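Diaminopimelate decarboxylase (Aquifex aeolicus, PDB 2P3E) probably catalyses the pyridoxal 5'-phosphate-dependent decarboxylation of meso-diaminopimelate to L-lysine, the last step of lysine biosynthesis by the diaminopimelate pathway. Local coordinates at residues E27-F32 against G366-V371; E188-S191 against E197-G200; S224-L229 against F234-L239. All coordinates share one frame; numbering follows the deposited sequence.

How the interactions relate
Interactions 2 and 3 belong to the pyridoxal-binding TIM barrel, while interaction 1 lies on the other side of the chain's centre, in the beta-rich domain, its centre about 52 Å from that of interaction 3. Interaction 3 is core packing, with a backbone hydrogen bond and a bridging water added to its apolar side chains. The other two are partly buried: interaction 1 sets one methyl over a tyrosine ring, and interaction 2 depends on one isoleucine. Interactions 2 and 3 touch directly. Their strands, 196-202 and 238-240, are neighbours in the barrel sheet, with Val199 O about 2.9 Å from Tyr238 N, and Ile198 CD1 packs on Phe234 CE1 at 3.5 Å.

Interaction 1 of 3, residues E27-F32 against G366-V371; sequences ELAQTF and GEYLAV
Ala29 of helix 25-32 packs on Tyr368 of strand 368-371 in the beta-rich domain that accompanies the TIM barrel in this decarboxylase family, so that a short N-terminal helix is laid against a mixed sheet by residues far apart in sequence. The heart of the contact is a CH-pi interaction. The Ala29 CB methyl sits over the middle of one face of the Tyr368 ring, 3.6 Å from its centroid and only 12° off the ring normal. Alanine suits this place because a side chain of one methyl lets the helix backbone come close to the ring; the two CA atoms are 7.7 Å apart. The opposite face of the ring is met by a polar atom, Gly366 O, which stands over its centre and also accepts a hydrogen bond from Gln294. Ile292 touches both Ala29 and Tyr368, extending the apolar patch onto strand 289-301. With CG anti to its carbonyl carbon (chi1 -53°), Tyr368 sends its ring out toward the helix, and the phenol oxygen arrives beside Gln30. There Gln30 CG lies 3.6 Å from Tyr368 OH, and the two side chains cross at about a right angle, the amide and ring planes 78° apart. Were Tyr368 replaced by alanine, the loss of the ring would probably open a gap facing the Ala29 methyl, remove the face that Gly366 O stands over and deprive the water near Gln30 of its phenol partner. That water is the polar link between helix and strand: it lies 2.9 Å from Tyr368 OH and accepts a weak hydrogen bond from Gln30 NE2 at 3.4 Å.

Interaction 2 of 3, residues E188-S191 against E197-G200; sequences EYAS and EIVG
Ala190 and Ser191 of helix 183-191 meet Ile198 of strand 196-202, where the chain of the TIM-barrel domain returns from a helix into the next parallel strand. Before the point of touch, Glu188 matters through its backbone: Glu188 O accepts from Ser191 OG at 2.7 Å, the hydroxyl tilted 24° from the carbonyl plane, and takes a weak bond from Ser191 N. The CB of Tyr189 is directed away from the strand; its ring packs against helix 132-145, where Tyr189 OH bonds to Asp136. Ala190 turns its methyl toward the strand, and Ala190 CB lies 3.9 Å from Ile198 CD1; the same methyl rests on Ile151 and Leu135, so a small residue fits between neighbouring elements of the barrel. Ser191 offers mainly its backbone. Ile198 CD1 comes within 3.5 Å of Ser191 N and 3.7 Å of Ser191 CA, while Ser191 CB is more distant at 4.0 Å. The serine hydroxyl does not turn to this apolar partner: with chi1 at 75°, OG lies between the backbone N and the carbonyl carbon and folds back onto the helix. Isoleucine suits the strand position because its longer branch is extended (chi2 165°), carrying CD1 out as a probe against the helix backbone, where Phe234 and Ile151 also pack on the side chain. The contact is therefore one of dispersion and shape, made chiefly by the CD1 methyl of Ile198, while the helix satisfies the serine hydroxyl within its own turn.

Interaction 3 of 3, residues S224-L229 against F234-L239; sequences SLYESL and FDIKYL
Tyr226 of helix 214-231 packs on Ile236 and Leu239, where the beta-alpha-beta unit of the TIM barrel turns from this helix into strand 238-240. From Tyr226 CB the side chain leaves with CG anti to the backbone N (chi1 165°), which swings the ring alongside Ile236, the two side chains running past each other in opposite directions. Tyr226 CD1 then meets Ile236 CG2 at 3.8 Å and Leu239 CD2 at 3.9 Å. Further out, Tyr226 CE1 lies 3.6 Å from Ile236 O, which sits at the ring edge, in plane. At the tip, Tyr226 OH bonds to Lys273 N and, at 3.0 Å, to a water that donates to Ile236 O. One turn on, Leu229 O accepts from Phe234 N at 2.9 Å, with an N-H...O angle of 154°. Leu229 CD2 packs on Phe234 CD2 at 3.8 Å. Leu229 CD1 reaches Ile236 CD1, so the branched leucine serves two neighbours. Tyrosine fits because its ring edge is apolar enough for the layer between helix and barrel strands while its hydroxyl still finds polar partners; the contact thus combines buried hydrocarbon with satisfied polar groups.

Interaction 1 of 3, residues E27-F32 against G366-V371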
loop_
_atom_site.group_PDB
_atom_site.type_symbol
_atom_site.label_atom_id
_atom_site.label_comp_id
_atom_site.label_asym_id
_atom_site.label_seq_id
_atom_site.Cartn_x
_atom_site.Cartn_y
_atom_site.Cartn_z
ATOM N N GLU B 27 -4.140 -1.785 -28.290
ATOM C CA GLU B 27 -5.217 -0.817 -28.476
ATOM C C GLU B 27 -5.784 -0.302 -27.149
ATOM O O GLU B 27 -6.021 0.888 -26.997
ATOM C CB GLU B 27 -6.351 -1.367 -29.342
ATOM C CG GLU B 27 -7.340 -0.253 -29.819
ATOM C CD GLU B 27 -6.697 0.791 -30.779
ATOM O OE1 GLU B 27 -5.964 0.415 -31.730
ATOM O OE2 GLU B 27 -6.928 2.001 -30.579
ATOM N N LEU B 28 -6.012 -1.207 -26.202
ATOM C CA LEU B 28 -6.494 -0.792 -24.883
ATOM C C LEU B 28 -5.527 0.182 -24.206
ATOM O O LEU B 28 -5.958 1.180 -23.640
ATOM C CB LEU B 28 -6.754 -2.008 -23.974
ATOM C CG LEU B 28 -7.970 -2.854 -24.352
ATOM C CD1 LEU B 28 -7.935 -4.123 -23.549
ATOM C CD2 LEU B 28 -9.275 -2.086 -24.106
ATOM N N ALA B 29 -4.230 -0.121 -24.279
ATOM C CA ALA B 29 -3.185 0.739 -23.729
ATOM C C ALA B 29 -3.136 2.125 -24.391
ATOM O O ALA B 29 -3.044 3.142 -23.705
ATOM C CB ALA B 29 -1.844 0.048 -23.842
ATOM N N GLN B 30 -3.224 2.161 -25.721
ATOM C CA GLN B 30 -3.260 3.421 -26.473
ATOM C C GLN B 30 -4.551 4.191 -26.229
ATOM O O GLN B 30 -4.544 5.418 -26.172
ATOM C CB GLN B 30 -3.086 3.158 -27.983
ATOM C CG GLN B 30 -1.734 2.589 -28.378
ATOM C CD GLN B 30 -1.686 2.163 -29.861
ATOM O OE1 GLN B 30 -2.717 1.878 -30.488
ATOM N NE2 GLN B 30 -0.491 2.116 -30.414
ATOM N N THR B 31 -5.656 3.472 -26.074
ATOM C CA THR B 31 -6.970 4.099 -25.842
ATOM C C THR B 31 -7.147 4.625 -24.413
ATOM O O THR B 31 -7.574 5.764 -24.212
ATOM C CB THR B 31 -8.108 3.109 -26.169
ATOM O OG1 THR B 31 -8.040 2.784 -27.563
ATOM C CG2 THR B 31 -9.477 3.696 -25.875
ATOM N N PHE B 32 -6.834 3.785 -23.424
ATOM C CA PHE B 32 -7.153 4.100 -22.024
ATOM C C PHE B 32 -5.957 4.569 -21.188
ATOM O O PHE B 32 -6.116 4.996 -20.039
ATOM C CB PHE B 32 -7.848 2.896 -21.361
ATOM C CG PHE B 32 -9.210 2.603 -21.930
ATOM C CD1 PHE B 32 -10.296 3.445 -21.650
ATOM C CD2 PHE B 32 -9.410 1.502 -22.769
ATOM C CE1 PHE B 32 -11.559 3.185 -22.195
ATOM C CE2 PHE B 32 -10.659 1.244 -23.305
ATOM C CZ PHE B 32 -11.733 2.083 -23.021
ATOM N N GLY B 366 8.436 3.023 -24.981
ATOM C CA GLY B 366 7.153 3.174 -25.672
ATOM C C GLY B 366 6.391 1.857 -25.828
ATOM O O GLY B 366 5.167 1.853 -26.005
ATOM N N GLU B 367 7.110 0.735 -25.768
ATOM C CA GLU B 367 6.468 -0.580 -25.866
ATOM C C GLU B 367 5.725 -0.909 -24.577
ATOM O O GLU B 367 6.079 -0.402 -23.521
ATOM C CB GLU B 367 7.500 -1.673 -26.093
ATOM C CG GLU B 367 7.967 -1.813 -27.513
ATOM C CD GLU B 367 8.796 -3.063 -27.682
ATOM O OE1 GLU B 367 8.245 -4.193 -27.616
ATOM O OE2 GLU B 367 10.004 -2.904 -27.872
ATOM N N TYR B 368 4.726 -1.787 -24.675
ATOM C CA TYR B 368 3.947 -2.208 -23.506
ATOM C C TYR B 368 4.294 -3.625 -23.044
ATOM O O TYR B 368 4.606 -4.497 -23.875
ATOM C CB TYR B 368 2.446 -2.135 -23.810
ATOM C CG TYR B 368 1.996 -0.795 -24.330
ATOM C CD1 TYR B 368 1.809 0.284 -23.460
ATOM C CD2 TYR B 368 1.762 -0.599 -25.704
ATOM C CE1 TYR B 368 1.390 1.537 -23.953
ATOM C CE2 TYR B 368 1.352 0.647 -26.203
ATOM C CZ TYR B 368 1.168 1.696 -25.326
ATOM O OH TYR B 368 0.742 2.919 -25.795
ATOM N N LEU B 369 4.230 -3.842 -21.723
ATOM C CA LEU B 369 4.379 -5.176 -21.128
ATOM C C LEU B 369 3.072 -5.575 -20.420
ATOM O O LEU B 369 2.326 -4.702 -19.959
ATOM C CB LEU B 369 5.527 -5.180 -20.102
ATOM C CG LEU B 369 6.926 -4.720 -20.570
ATOM C CD1 LEU B 369 7.947 -4.739 -19.423
ATOM C CD2 LEU B 369 7.368 -5.627 -21.707
ATOM N N ALA B 370 2.792 -6.878 -20.374
ATOM C CA ALA B 370 1.684 -7.441 -19.617
ATOM C C ALA B 370 2.188 -8.209 -18.401
ATOM O O ALA B 370 2.977 -9.150 -18.531
ATOM C CB ALA B 370 0.821 -8.351 -20.504
ATOM N N VAL B 371 1.737 -7.783 -17.223
ATOM C CA VAL B 371 2.040 -8.451 -15.958
ATOM C C VAL B 371 0.846 -9.355 -15.634
ATOM O O VAL B 371 -0.277 -8.872 -15.429
ATOM C CB VAL B 371 2.286 -7.431 -14.789
ATOM C CG1 VAL B 371 2.673 -8.155 -13.489
ATOM C CG2 VAL B 371 3.369 -6.392 -15.182
HETATM O O HOH W 1 1.910 3.498 -28.364
#

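Interaction 2 of 3, residues E188-S191 against E197-G200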
loop_
_atom_site.group_PDB
_atom_site.type_symbol
_atom_site.label_atom_id
_atom_site.label_comp_id
_atom_site.label_asym_id
_atom_site.label_seq_id
_atom_site.Cartn_x
_atom_site.Cartn_y
_atom_site.Cartn_z
ATOM N N GLU B 188 -19.751 -23.519 24.061
ATOM C CA GLU B 188 -20.455 -23.593 25.345
ATOM C C GLU B 188 -20.705 -22.208 25.936
ATOM O O GLU B 188 -21.809 -21.918 26.385
ATOM C CB GLU B 188 -19.698 -24.489 26.333
ATOM C CG GLU B 188 -19.771 -25.997 25.987
ATOM C CD GLU B 188 -21.192 -26.571 26.059
ATOM O OE1 GLU B 188 -22.082 -25.904 26.650
ATOM O OE2 GLU B 188 -21.418 -27.697 25.522
ATOM N N TYR B 189 -19.689 -21.353 25.888
ATOM C CA TYR B 189 -19.796 -19.981 26.347
ATOM C C TYR B 189 -20.845 -19.207 25.542
ATOM O O TYR B 189 -21.721 -18.542 26.118
ATOM C CB TYR B 189 -18.431 -19.282 26.292
ATOM C CG TYR B 189 -18.480 -17.856 26.806
ATOM C CD1 TYR B 189 -18.391 -17.587 28.176
ATOM C CD2 TYR B 189 -18.643 -16.772 25.926
ATOM C CE1 TYR B 189 -18.451 -16.286 28.654
ATOM C CE2 TYR B 189 -18.698 -15.471 26.392
ATOM C CZ TYR B 189 -18.612 -15.237 27.764
ATOM O OH TYR B 189 -18.676 -13.952 28.252
ATOM N N ALA B 190 -20.772 -19.323 24.214
ATOM C CA ALA B 190 -21.701 -18.638 23.323
ATOM C C ALA B 190 -23.158 -19.092 23.472
ATOM O O ALA B 190 -24.076 -18.322 23.201
ATOM C CB ALA B 190 -21.239 -18.776 21.859
ATOM N N SER B 191 -23.376 -20.341 23.888
ATOM C CA SER B 191 -24.745 -20.854 24.067
ATOM C C SER B 191 -25.500 -20.135 25.191
ATOM O O SER B 191 -26.744 -20.153 25.226
ATOM C CB SER B 191 -24.738 -22.363 24.343
ATOM O OG SER B 191 -24.317 -22.601 25.673
ATOM N N GLU B 197 -27.249 -16.547 18.024
ATOM C CA GLU B 197 -27.740 -17.824 17.565
ATOM C C GLU B 197 -26.568 -18.570 16.917
ATOM O O GLU B 197 -26.053 -18.154 15.856
ATOM C CB GLU B 197 -28.855 -17.590 16.557
ATOM C CG GLU B 197 -29.526 -18.855 16.073
ATOM C CD GLU B 197 -30.543 -18.576 14.987
ATOM O OE1 GLU B 197 -30.923 -17.386 14.815
ATOM O OE2 GLU B 197 -30.957 -19.548 14.308
ATOM N N ILE B 198 -26.151 -19.661 17.554
ATOM C CA ILE B 198 -25.061 -20.499 17.038
ATOM C C ILE B 198 -25.527 -21.325 15.851
ATOM O O ILE B 198 -26.384 -22.200 16.004
ATOM C CB ILE B 198 -24.532 -21.448 18.133
ATOM C CG1 ILE B 198 -23.971 -20.628 19.295
ATOM C CG2 ILE B 198 -23.495 -22.430 17.548
ATOM C CD1 ILE B 198 -23.750 -21.441 20.576
ATOM N N VAL B 199 -24.975 -21.048 14.672
ATOM C CA VAL B 199 -25.414 -21.714 13.430
ATOM C C VAL B 199 -24.293 -22.372 12.610
ATOM O O VAL B 199 -24.569 -23.102 11.654
ATOM C CB VAL B 199 -26.194 -20.763 12.463
ATOM C CG1 VAL B 199 -27.477 -20.195 13.129
ATOM C CG2 VAL B 199 -25.303 -19.634 11.951
ATOM N N GLY B 200 -23.043 -22.101 12.960
ATOM C CA GLY B 200 -21.962 -22.564 12.109
ATOM C C GLY B 200 -20.648 -22.913 12.753
ATOM O O GLY B 200 -20.446 -22.718 13.950
#

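Interaction 3 of 3, residues S224-L229 against F234-L239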
loop_
_atom_site.group_PDB
_atom_site.type_symbol
_atom_site.label_atom_id
_atom_site.label_comp_id
_atom_site.label_asym_id
_atom_site.label_seq_id
_atom_site.Cartn_x
_atom_site.Cartn_y
_atom_site.Cartn_z
ATOM N N SER B 224 -15.395 -33.692 12.641
ATOM C CA SER B 224 -15.396 -34.219 14.016
ATOM C C SER B 224 -15.975 -33.231 15.031
ATOM O O SER B 224 -16.750 -33.634 15.905
ATOM C CB SER B 224 -13.992 -34.636 14.445
ATOM O OG SER B 224 -13.492 -35.581 13.499
ATOM N N LEU B 225 -15.591 -31.953 14.933
ATOM C CA LEU B 225 -16.190 -30.932 15.801
ATOM C C LEU B 225 -17.699 -30.843 15.570
ATOM O O LEU B 225 -18.472 -30.733 16.523
ATOM C CB LEU B 225 -15.554 -29.542 15.596
ATOM C CG LEU B 225 -16.086 -28.409 16.506
ATOM C CD1 LEU B 225 -15.897 -28.708 18.008
ATOM C CD2 LEU B 225 -15.400 -27.092 16.150
ATOM N N TYR B 226 -18.107 -30.877 14.307
ATOM C CA TYR B 226 -19.524 -30.844 13.948
ATOM C C TYR B 226 -20.282 -31.993 14.629
ATOM O O TYR B 226 -21.337 -31.780 15.227
ATOM C CB TYR B 226 -19.665 -30.922 12.433
ATOM C CG TYR B 226 -21.048 -31.246 11.915
ATOM C CD1 TYR B 226 -21.988 -30.239 11.719
ATOM C CD2 TYR B 226 -21.411 -32.564 11.597
ATOM C CE1 TYR B 226 -23.248 -30.516 11.214
ATOM C CE2 TYR B 226 -22.697 -32.858 11.112
ATOM C CZ TYR B 226 -23.591 -31.814 10.914
ATOM O OH TYR B 226 -24.843 -32.052 10.443
ATOM N N GLU B 227 -19.727 -33.199 14.534
ATOM C CA GLU B 227 -20.349 -34.377 15.142
ATOM C C GLU B 227 -20.486 -34.214 16.642
ATOM O O GLU B 227 -21.540 -34.488 17.195
ATOM C CB GLU B 227 -19.539 -35.631 14.839
ATOM C CG GLU B 227 -19.553 -35.981 13.377
ATOM C CD GLU B 227 -20.853 -36.642 12.941
ATOM O OE1 GLU B 227 -21.526 -37.248 13.818
ATOM O OE2 GLU B 227 -21.187 -36.563 11.729
ATOM N N SER B 228 -19.414 -33.760 17.281
ATOM C CA SER B 228 -19.404 -33.524 18.714
ATOM C C SER B 228 -20.418 -32.453 19.159
ATOM O O SER B 228 -21.142 -32.651 20.144
ATOM C CB SER B 228 -17.987 -33.159 19.145
ATOM O OG SER B 228 -17.921 -33.022 20.549
ATOM N N LEU B 229 -20.473 -31.322 18.451
ATOM C CA LEU B 229 -21.453 -30.268 18.757
ATOM C C LEU B 229 -22.896 -30.724 18.531
ATOM O O LEU B 229 -23.782 -30.395 19.324
ATOM C CB LEU B 229 -21.162 -28.991 17.948
ATOM C CG LEU B 229 -19.844 -28.271 18.276
ATOM C CD1 LEU B 229 -19.596 -27.126 17.306
ATOM C CD2 LEU B 229 -19.815 -27.783 19.737
ATOM N N PHE B 234 -26.219 -28.799 19.767
ATOM C CA PHE B 234 -26.128 -27.604 18.915
ATOM C C PHE B 234 -26.718 -27.891 17.527
ATOM O O PHE B 234 -26.633 -29.019 17.031
ATOM C CB PHE B 234 -24.673 -27.120 18.761
ATOM C CG PHE B 234 -24.050 -26.637 20.041
ATOM C CD1 PHE B 234 -24.072 -25.285 20.375
ATOM C CD2 PHE B 234 -23.430 -27.527 20.909
ATOM C CE1 PHE B 234 -23.490 -24.826 21.566
ATOM C CE2 PHE B 234 -22.854 -27.082 22.097
ATOM C CZ PHE B 234 -22.874 -25.730 22.425
ATOM N N ASP B 235 -27.309 -26.868 16.913
ATOM C CA ASP B 235 -27.859 -26.976 15.577
ATOM C C ASP B 235 -26.919 -26.263 14.595
ATOM O O ASP B 235 -27.079 -25.078 14.312
ATOM C CB ASP B 235 -29.268 -26.368 15.516
ATOM C CG ASP B 235 -29.933 -26.537 14.143
ATOM O OD1 ASP B 235 -29.445 -27.328 13.308
ATOM O OD2 ASP B 235 -30.953 -25.860 13.896
ATOM N N ILE B 236 -25.951 -27.009 14.083
ATOM C CA ILE B 236 -24.968 -26.470 13.152
ATOM C C ILE B 236 -25.519 -26.590 11.739
ATOM O O ILE B 236 -25.485 -27.667 11.125
ATOM C CB ILE B 236 -23.564 -27.156 13.314
ATOM C CG1 ILE B 236 -23.058 -27.111 14.767
ATOM C CG2 ILE B 236 -22.515 -26.537 12.369
ATOM C CD1 ILE B 236 -22.984 -25.703 15.429
ATOM N N LYS B 237 -26.031 -25.464 11.235
ATOM C CA LYS B 237 -26.623 -25.393 9.904
ATOM C C LYS B 237 -25.578 -25.228 8.795
ATOM O O LYS B 237 -25.803 -25.685 7.672
ATOM C CB LYS B 237 -27.628 -24.238 9.837
ATOM C CG LYS B 237 -28.786 -24.344 10.813
ATOM C CD LYS B 237 -29.573 -23.022 10.822
ATOM C CE LYS B 237 -30.714 -23.033 11.848
ATOM N NZ LYS B 237 -31.738 -24.069 11.534
ATOM N N TYR B 238 -24.441 -24.589 9.121
ATOM C CA TYR B 238 -23.406 -24.229 8.121
ATOM C C TYR B 238 -21.994 -24.665 8.507
ATOM O O TYR B 238 -21.577 -24.527 9.649
ATOM C CB TYR B 238 -23.387 -22.715 7.835
ATOM C CG TYR B 238 -24.764 -22.175 7.554
ATOM C CD1 TYR B 238 -25.377 -22.369 6.306
ATOM C CD2 TYR B 238 -25.463 -21.497 8.534
ATOM C CE1 TYR B 238 -26.674 -21.891 6.053
ATOM C CE2 TYR B 238 -26.744 -21.009 8.294
ATOM C CZ TYR B 238 -27.342 -21.228 7.062
ATOM O OH TYR B 238 -28.621 -20.743 6.862
ATOM N N LEU B 239 -21.281 -25.190 7.528
ATOM C CA LEU B 239 -19.863 -25.475 7.659
ATOM C C LEU B 239 -19.160 -24.680 6.581
ATOM O O LEU B 239 -19.229 -25.011 5.396
ATOM C CB LEU B 239 -19.571 -26.962 7.490
ATOM C CG LEU B 239 -20.179 -27.898 8.542
ATOM C CD1 LEU B 239 -19.772 -29.340 8.233
ATOM C CD2 LEU B 239 -19.784 -27.498 9.971
HETATM O O HOH W 2 -26.826 -29.758 10.150
#